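Local coordinates for protein pyruvate-formate lyase-activating enzyme (Bacteroides vulgatus ATCC 8482, PDB 3CAN) that probably belongs to the radical SAM superfamily and folds as a parallel beta-sheet flanked by helices, as in a partial TIM barrel, at residues G5-C10 / I33-D38; I60-M65 / K83-V88; Y95-P100 / R124-I129. All coordinates share one frame; numbering follows the deposited sequence.

Contact 1: residues G5-C10 / I33-D38; sequences GGVTFC and IHRAVD
Val7 O is held by two donors. One is the amide of Ala36, with Ala36 N 3.0 Å from Val7 O. The other is a water that gives it a hydrogen bond and also bonds to His34 ND1 in the plane of the imidazole. Three more backbone bonds complete the parallel ladder: Val7 N to His34 O, Phe9 N to Ala36 O, and Asp38 N to Phe9 O (2.8 Å). A second water joins Gly5 O to His34 N.

The side chains meet on both faces of the sheet. On one, Val7 CG1 sits between its own backbone N and carbonyl carbon (chi1 63°) and touches Arg35 CG at 3.7 Å, while Phe9 CB comes near Val37 CG1. On the other, Thr8 OG1 lies 4.0 Å from Ala36 CB. The guanidinium of Arg35 turns to other partners, Glu56 and Leu25 O.

Helix 18-30 links the strands in a beta-alpha-beta unit and packs on Phe9 and Val37. Strand 57-61 continues the sheet beside strand 35-38. Beyond strand 6-10, an antiparallel strand of the second subunit carries the sheet across the interface.

Contact 2: residues I60-M65 / K83-V88; sequences IDLKSM and KNIRRV
This contact lies in the crossover between the parallel neighbours 57-61 and 95-101, which runs through helices 67-74 and 79-90. Segment 60-65 holds the last residues of strand 57-61 and the loop after it. Segment 83-88 is one part of helix 79-90, which precedes strand 95-101.

Ile60 and Ile85 make the main contact. Ile60 reaches the helix with both branches, and Ile85 CG1 lies close to each of them. Ile60 CG2 comes within 3.5 Å of Ile85 CG1, and Ile60 CD1 lies 3.7 Å from that same Ile85 CG1. The two side chains meet at a slant. In Ile60, CG1 stands opposite the carbonyl carbon (chi1 -58°), and the chain then extends (chi2 168°). This carries CD1 up to the helix backbone, 3.9 Å from Ile85 CA. The tip also approaches Val88, with Ile60 CD1 4.1 Å from Val88 CG2.

Leu62 adds a smaller contact from the loop. Its CD1 lies 4.0 Å from Ile85 CD1, and the two side chains cross at about a right angle. Ile85 CD1 also touches Ile60 CG2, so it lies against both side chains. Ile97 of strand 95-101 packs on both Ile85 and Leu62, and Tyr95 packs on Val88.

Asn84 borders this apolar patch. Its side-chain ND2 donates to Leu42 O and Thr40 O in the loop after strand 35-38. Its own backbone O accepts from Val88 N within the helix.

No hydrogen bond or salt bridge crosses between the two segments. All five touching residues are buried. The helix is therefore joined to the strand here by close packing of branched aliphatic groups, with shape rather than polar direction setting the fit.

Contact 3: residues Y95-P100 / R124-I129; sequences YYIRIP and RHPEII
Tyr95 and Pro126 form the tight side of this contact. Pro126 CA lies over one face of the Tyr95 ring in a CH-pi contact, 3.8 Å from the ring centroid and offset toward the rim. Tyr95 CG sits between its own backbone N and carbonyl carbon (chi1 66°), which turns the ring under the proline. The phenol then donates from Tyr95 OH to Arg124 O (2.7 Å), and this bond fixes the far end of the ring. On the same buried side, Ile97 CG1 meets Pro126 CB at 3.9 Å. Further along, Ile99 CD1 lies beside Ile129 CG2.

The side with Tyr96, Glu127 and Ile128 is partly exposed. Ile128 CG2 sits over the centre of the Tyr96 ring, 3.7 Å from its centroid. Glu127 CB approaches Tyr96 CE1 at 3.5 Å. Beside Tyr95 N, one water makes four hydrogen bonds. It accepts from Tyr95 N and Arg124 NE and donates to His125 O and Glu127 OE2. Arg124 NH2 also makes a salt bridge to Glu127 OE2 (2.9 Å), meeting it from above the carboxylate plane.

The backbones are joined by Glu127 N to Tyr95 O and by Ile97 N to Ile128 O (3.1 Å).

Strands 95-101 and 128-133 are parallel neighbours, linked through helix 109-121 in a beta-alpha-beta unit. Helix 79-90 packs on the Tyr95 ring, with Ala89 among its contacts. Strand 57-61 borders strand 95-101 on its other side.

How the contacts relate
The contacts follow one another along the chain, each closing before the next opens. All three reach the same parallel sheet. Contact 1 pairs strands 6-10 and 35-38, contact 2 sets helix 79-90 on the end of strand 57-61, and contact 3 joins strands 95-101 and 128-133. Contacts 2 and 3 have centres about 9 Å apart and touch directly: Ile60 N lies 2.9 Å from Tyr96 O, a probable hydrogen bond. The centre of contact 1 is about 18 Å from that of contact 2 and 15 Å from that of contact 3. Contact 1 includes an outermost strand, 6-10, which pairs with the second subunit. The other two centres lie about 6 Å from the chain centre, inside the fold.

Contact 1: residues G5-C10 / I33-D38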
# COMPACT_ATOMS: atom_id res chain seq x y z
N GLY A 5 8.30 -6.54 -6.40
CA GLY A 5 8.21 -5.36 -5.55
C GLY A 5 9.10 -4.24 -6.08
O GLY A 5 9.35 -4.16 -7.28
N GLY A 6 9.59 -3.39 -5.18
CA GLY A 6 10.32 -2.20 -5.59
C GLY A 6 10.26 -1.14 -4.52
O GLY A 6 10.05 -1.44 -3.35
N VAL A 7 10.43 0.11 -4.93
CA VAL A 7 10.39 1.24 -4.02
C VAL A 7 9.18 2.12 -4.39
O VAL A 7 8.87 2.33 -5.57
CB VAL A 7 11.72 2.04 -4.06
CG1 VAL A 7 11.96 2.67 -5.45
CG2 VAL A 7 11.78 3.10 -2.96
N THR A 8 8.52 2.63 -3.37
CA THR A 8 7.42 3.57 -3.55
C THR A 8 7.65 4.78 -2.66
O THR A 8 7.97 4.65 -1.46
CB THR A 8 6.08 2.95 -3.16
OG1 THR A 8 5.86 1.76 -3.93
CG2 THR A 8 4.92 3.94 -3.39
N PHE A 9 7.47 5.97 -3.22
CA PHE A 9 7.42 7.20 -2.42
C PHE A 9 5.97 7.62 -2.34
O PHE A 9 5.26 7.64 -3.36
CB PHE A 9 8.24 8.30 -3.05
CG PHE A 9 9.70 8.08 -2.94
CD1 PHE A 9 10.40 8.56 -1.84
CD2 PHE A 9 10.38 7.38 -3.92
CE1 PHE A 9 11.76 8.36 -1.74
CE2 PHE A 9 11.76 7.15 -3.81
CZ PHE A 9 12.43 7.64 -2.73
N CYS A 10 5.51 7.90 -1.12
CA CYS A 10 4.11 8.21 -0.82
C CYS A 10 3.99 9.54 -0.09
O CYS A 10 4.87 9.90 0.71
CB CYS A 10 3.49 7.15 0.09
SG CYS A 10 3.37 5.50 -0.58
N ILE A 33 15.59 -1.51 -9.86
CA ILE A 33 14.51 -1.60 -8.90
C ILE A 33 13.32 -0.80 -9.47
O ILE A 33 13.49 0.32 -9.95
CB ILE A 33 14.97 -1.08 -7.51
CG1 ILE A 33 16.04 -2.05 -6.95
CG2 ILE A 33 13.77 -0.98 -6.56
CD1 ILE A 33 16.64 -1.64 -5.64
N HIS A 34 12.14 -1.43 -9.47
CA HIS A 34 10.90 -0.77 -9.93
C HIS A 34 10.55 0.38 -9.00
O HIS A 34 10.69 0.26 -7.78
CB HIS A 34 9.76 -1.78 -9.96
CG HIS A 34 8.44 -1.23 -10.41
ND1 HIS A 34 7.61 -0.50 -9.58
CD2 HIS A 34 7.78 -1.35 -11.59
CE1 HIS A 34 6.52 -0.17 -10.25
NE2 HIS A 34 6.59 -0.69 -11.46
N ARG A 35 10.10 1.49 -9.60
CA ARG A 35 9.86 2.74 -8.87
C ARG A 35 8.46 3.30 -9.11
O ARG A 35 8.05 3.50 -10.26
CB ARG A 35 10.88 3.79 -9.31
CG ARG A 35 12.33 3.38 -9.09
CD ARG A 35 13.26 4.12 -10.01
NE ARG A 35 13.00 3.83 -11.41
CZ ARG A 35 13.67 4.38 -12.42
NH1 ARG A 35 14.68 5.19 -12.18
NH2 ARG A 35 13.34 4.08 -13.67
N ALA A 36 7.74 3.58 -8.02
CA ALA A 36 6.42 4.22 -8.08
C ALA A 36 6.47 5.46 -7.22
O ALA A 36 7.04 5.43 -6.13
CB ALA A 36 5.33 3.29 -7.56
N VAL A 37 5.85 6.54 -7.69
CA VAL A 37 5.91 7.82 -6.98
C VAL A 37 4.52 8.45 -6.90
O VAL A 37 3.86 8.65 -7.91
CB VAL A 37 6.86 8.81 -7.65
CG1 VAL A 37 6.91 10.11 -6.85
CG2 VAL A 37 8.28 8.18 -7.82
N ASP A 38 4.12 8.79 -5.69
CA ASP A 38 2.91 9.59 -5.45
C ASP A 38 3.17 11.05 -5.77
O ASP A 38 3.97 11.71 -5.08
CB ASP A 38 2.50 9.41 -3.98
CG ASP A 38 1.26 10.19 -3.58
OD1 ASP A 38 0.70 10.96 -4.39
OD2 ASP A 38 0.88 10.06 -2.39
O HOH W 1 11.97 -3.99 -8.27
O HOH W 2 7.35 0.04 -6.87

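Contact 2: residues I60-M65 / K83-V88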
# COMPACT_ATOMS: atom_id res chain seq x y z
N ILE A 60 -1.65 8.67 -7.92
CA ILE A 60 -2.31 9.92 -7.53
C ILE A 60 -3.59 9.62 -6.78
O ILE A 60 -4.39 8.79 -7.24
CB ILE A 60 -2.61 10.82 -8.75
CG1 ILE A 60 -1.32 11.14 -9.52
CG2 ILE A 60 -3.27 12.12 -8.31
CD1 ILE A 60 -1.52 11.78 -10.90
N ASP A 61 -3.80 10.30 -5.66
CA ASP A 61 -5.03 10.20 -4.88
C ASP A 61 -6.07 11.16 -5.46
O ASP A 61 -5.75 12.31 -5.76
CB ASP A 61 -4.81 10.60 -3.42
CG ASP A 61 -3.99 9.60 -2.65
OD1 ASP A 61 -3.67 8.53 -3.18
OD2 ASP A 61 -3.65 9.91 -1.49
N LEU A 62 -7.30 10.68 -5.61
CA LEU A 62 -8.41 11.53 -6.01
C LEU A 62 -9.50 11.45 -4.94
O LEU A 62 -10.47 10.71 -5.08
CB LEU A 62 -8.93 11.10 -7.37
CG LEU A 62 -10.01 11.96 -8.02
CD1 LEU A 62 -9.51 13.40 -8.15
CD2 LEU A 62 -10.39 11.37 -9.37
N LYS A 63 -9.30 12.19 -3.86
CA LYS A 63 -10.17 12.09 -2.68
C LYS A 63 -11.57 12.64 -2.93
O LYS A 63 -12.56 12.10 -2.42
CB LYS A 63 -9.53 12.76 -1.46
CG LYS A 63 -8.67 11.80 -0.63
CD LYS A 63 -8.10 12.45 0.62
CE LYS A 63 -6.61 12.78 0.45
NZ LYS A 63 -6.09 13.73 1.47
N SER A 64 -11.66 13.71 -3.71
CA SER A 64 -12.97 14.29 -4.03
C SER A 64 -12.89 15.20 -5.23
O SER A 64 -11.90 15.92 -5.40
CB SER A 64 -13.52 15.12 -2.86
OG SER A 64 -14.84 15.56 -3.17
N MSE A 65 -13.96 15.20 -6.01
CA MSE A 65 -14.12 16.19 -7.07
C MSE A 65 -14.63 17.53 -6.52
O MSE A 65 -14.58 18.55 -7.20
CB MSE A 65 -15.08 15.68 -8.13
CG MSE A 65 -14.58 14.49 -8.90
SE MSE A 65 -12.88 14.77 -9.85
CE MSE A 65 -13.46 16.12 -11.15
N LYS A 83 -5.11 19.00 -12.27
CA LYS A 83 -4.11 19.40 -13.26
C LYS A 83 -3.02 18.34 -13.43
O LYS A 83 -2.65 17.99 -14.55
CB LYS A 83 -3.48 20.73 -12.84
CG LYS A 83 -2.47 21.26 -13.81
CD LYS A 83 -2.01 22.67 -13.48
CE LYS A 83 -3.09 23.70 -13.77
NZ LYS A 83 -4.00 23.93 -12.62
N ASN A 84 -2.54 17.81 -12.31
CA ASN A 84 -1.48 16.78 -12.34
C ASN A 84 -1.92 15.48 -12.98
O ASN A 84 -1.15 14.83 -13.71
CB ASN A 84 -0.97 16.49 -10.92
CG ASN A 84 -0.05 17.58 -10.40
OD1 ASN A 84 0.40 18.45 -11.16
ND2 ASN A 84 0.20 17.56 -9.08
N ILE A 85 -3.15 15.07 -12.71
CA ILE A 85 -3.68 13.87 -13.32
C ILE A 85 -3.77 14.09 -14.82
O ILE A 85 -3.37 13.22 -15.60
CB ILE A 85 -5.06 13.46 -12.74
CG1 ILE A 85 -4.94 13.13 -11.24
CG2 ILE A 85 -5.61 12.29 -13.52
CD1 ILE A 85 -6.27 13.01 -10.52
N ARG A 86 -4.28 15.25 -15.24
CA ARG A 86 -4.35 15.54 -16.67
C ARG A 86 -2.95 15.53 -17.30
O ARG A 86 -2.77 15.00 -18.39
CB ARG A 86 -5.05 16.87 -16.94
CG ARG A 86 -5.29 17.17 -18.41
CD ARG A 86 -6.24 18.35 -18.59
NE ARG A 86 -7.60 18.01 -18.19
CZ ARG A 86 -8.44 17.29 -18.92
NH1 ARG A 86 -8.10 16.85 -20.13
NH2 ARG A 86 -9.64 17.03 -18.46
N ARG A 87 -1.97 16.11 -16.61
CA ARG A 87 -0.62 16.18 -17.17
C ARG A 87 -0.02 14.79 -17.40
O ARG A 87 0.58 14.54 -18.45
CB ARG A 87 0.32 17.03 -16.32
CG ARG A 87 1.52 17.50 -17.13
CD ARG A 87 2.45 18.39 -16.35
NE ARG A 87 3.61 18.76 -17.16
CZ ARG A 87 3.63 19.77 -18.04
NH1 ARG A 87 4.74 20.02 -18.74
NH2 ARG A 87 2.56 20.54 -18.23
N VAL A 88 -0.18 13.90 -16.43
CA VAL A 88 0.32 12.54 -16.56
C VAL A 88 -0.39 11.80 -17.71
O VAL A 88 0.25 11.12 -18.52
CB VAL A 88 0.20 11.78 -15.24
CG1 VAL A 88 0.73 10.37 -15.37
CG2 VAL A 88 0.94 12.56 -14.13

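Contact 3: residues Y95-P100 / R124-I129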
# COMPACT_ATOMS: atom_id res chain seq x y z
N TYR A 95 -0.28 5.44 -14.79
CA TYR A 95 -0.64 5.92 -13.47
C TYR A 95 -1.77 5.11 -12.87
O TYR A 95 -2.61 4.54 -13.59
CB TYR A 95 -0.99 7.42 -13.50
CG TYR A 95 -2.25 7.79 -14.29
CD1 TYR A 95 -3.42 8.15 -13.63
CD2 TYR A 95 -2.26 7.80 -15.67
CE1 TYR A 95 -4.57 8.49 -14.32
CE2 TYR A 95 -3.41 8.15 -16.39
CZ TYR A 95 -4.55 8.49 -15.71
OH TYR A 95 -5.68 8.84 -16.41
N TYR A 96 -1.79 5.08 -11.54
CA TYR A 96 -2.89 4.53 -10.76
C TYR A 96 -3.60 5.69 -10.06
O TYR A 96 -2.95 6.65 -9.62
CB TYR A 96 -2.41 3.60 -9.63
CG TYR A 96 -1.84 2.25 -9.99
CD1 TYR A 96 -1.58 1.86 -11.29
CD2 TYR A 96 -1.51 1.36 -8.96
CE1 TYR A 96 -1.02 0.60 -11.57
CE2 TYR A 96 -0.97 0.12 -9.23
CZ TYR A 96 -0.73 -0.26 -10.53
OH TYR A 96 -0.18 -1.50 -10.76
N ILE A 97 -4.91 5.57 -9.93
CA ILE A 97 -5.70 6.49 -9.12
C ILE A 97 -6.18 5.75 -7.87
O ILE A 97 -6.71 4.64 -7.96
CB ILE A 97 -6.91 7.02 -9.90
CG1 ILE A 97 -6.44 7.89 -11.07
CG2 ILE A 97 -7.84 7.82 -8.96
CD1 ILE A 97 -5.84 9.25 -10.66
N ARG A 98 -5.99 6.35 -6.70
CA ARG A 98 -6.48 5.82 -5.45
C ARG A 98 -7.57 6.72 -4.89
O ARG A 98 -7.42 7.93 -4.83
CB ARG A 98 -5.34 5.67 -4.45
CG ARG A 98 -4.28 4.71 -4.95
CD ARG A 98 -3.13 5.46 -5.58
NE ARG A 98 -2.28 6.03 -4.53
CZ ARG A 98 -1.39 5.34 -3.83
NH1 ARG A 98 -1.19 4.04 -4.07
NH2 ARG A 98 -0.67 5.95 -2.89
N ILE A 99 -8.68 6.10 -4.48
CA ILE A 99 -9.79 6.82 -3.87
C ILE A 99 -10.07 6.18 -2.51
O ILE A 99 -10.67 5.12 -2.44
CB ILE A 99 -11.04 6.81 -4.74
CG1 ILE A 99 -10.73 7.41 -6.12
CG2 ILE A 99 -12.21 7.59 -4.04
CD1 ILE A 99 -11.92 7.33 -7.09
N PRO A 100 -9.58 6.81 -1.43
CA PRO A 100 -9.98 6.36 -0.11
C PRO A 100 -11.46 6.64 -0.00
O PRO A 100 -11.88 7.77 -0.20
CB PRO A 100 -9.14 7.24 0.83
CG PRO A 100 -8.02 7.78 -0.03
CD PRO A 100 -8.66 7.96 -1.36
N ARG A 124 -5.30 9.16 -21.81
CA ARG A 124 -4.87 7.86 -21.28
C ARG A 124 -5.58 7.65 -19.96
O ARG A 124 -5.54 8.53 -19.10
CB ARG A 124 -3.35 7.83 -21.05
CG ARG A 124 -2.85 6.48 -20.52
CD ARG A 124 -1.33 6.41 -20.32
NE ARG A 124 -0.97 5.10 -19.76
CZ ARG A 124 -0.13 4.23 -20.32
NH1 ARG A 124 0.50 4.51 -21.46
NH2 ARG A 124 0.09 3.07 -19.72
N HIS A 125 -6.25 6.51 -19.81
CA HIS A 125 -6.93 6.19 -18.55
C HIS A 125 -5.93 5.64 -17.53
O HIS A 125 -4.84 5.17 -17.91
CB HIS A 125 -8.00 5.12 -18.77
CG HIS A 125 -9.15 5.58 -19.61
ND1 HIS A 125 -10.07 4.70 -20.13
CD2 HIS A 125 -9.53 6.81 -20.01
CE1 HIS A 125 -10.98 5.38 -20.81
NE2 HIS A 125 -10.67 6.66 -20.77
N PRO A 126 -6.33 5.63 -16.25
CA PRO A 126 -5.48 4.97 -15.25
C PRO A 126 -5.36 3.48 -15.53
O PRO A 126 -6.29 2.85 -16.07
CB PRO A 126 -6.20 5.22 -13.91
CG PRO A 126 -7.59 5.59 -14.27
CD PRO A 126 -7.55 6.20 -15.65
N GLU A 127 -4.22 2.91 -15.16
CA GLU A 127 -4.03 1.46 -15.22
C GLU A 127 -5.11 0.75 -14.41
O GLU A 127 -5.64 -0.30 -14.80
CB GLU A 127 -2.67 1.06 -14.66
CG GLU A 127 -1.49 1.62 -15.42
CD GLU A 127 -1.47 1.19 -16.87
OE1 GLU A 127 -1.12 0.02 -17.12
OE2 GLU A 127 -1.79 2.02 -17.75
N ILE A 128 -5.38 1.32 -13.25
CA ILE A 128 -6.39 0.82 -12.33
C ILE A 128 -6.80 1.97 -11.41
O ILE A 128 -6.02 2.90 -11.17
CB ILE A 128 -5.87 -0.37 -11.47
CG1 ILE A 128 -7.01 -1.08 -10.74
CG2 ILE A 128 -4.82 0.09 -10.44
CD1 ILE A 128 -7.99 -1.74 -11.61
N ILE A 129 -8.04 1.91 -10.95
CA ILE A 129 -8.53 2.78 -9.90
C ILE A 129 -8.76 1.91 -8.66
O ILE A 129 -9.58 0.99 -8.68
CB ILE A 129 -9.84 3.48 -10.30
CG1 ILE A 129 -9.65 4.32 -11.57
CG2 ILE A 129 -10.34 4.38 -9.16
CD1 ILE A 129 -10.98 4.76 -12.21
O HOH W 3 -2.22 4.63 -17.16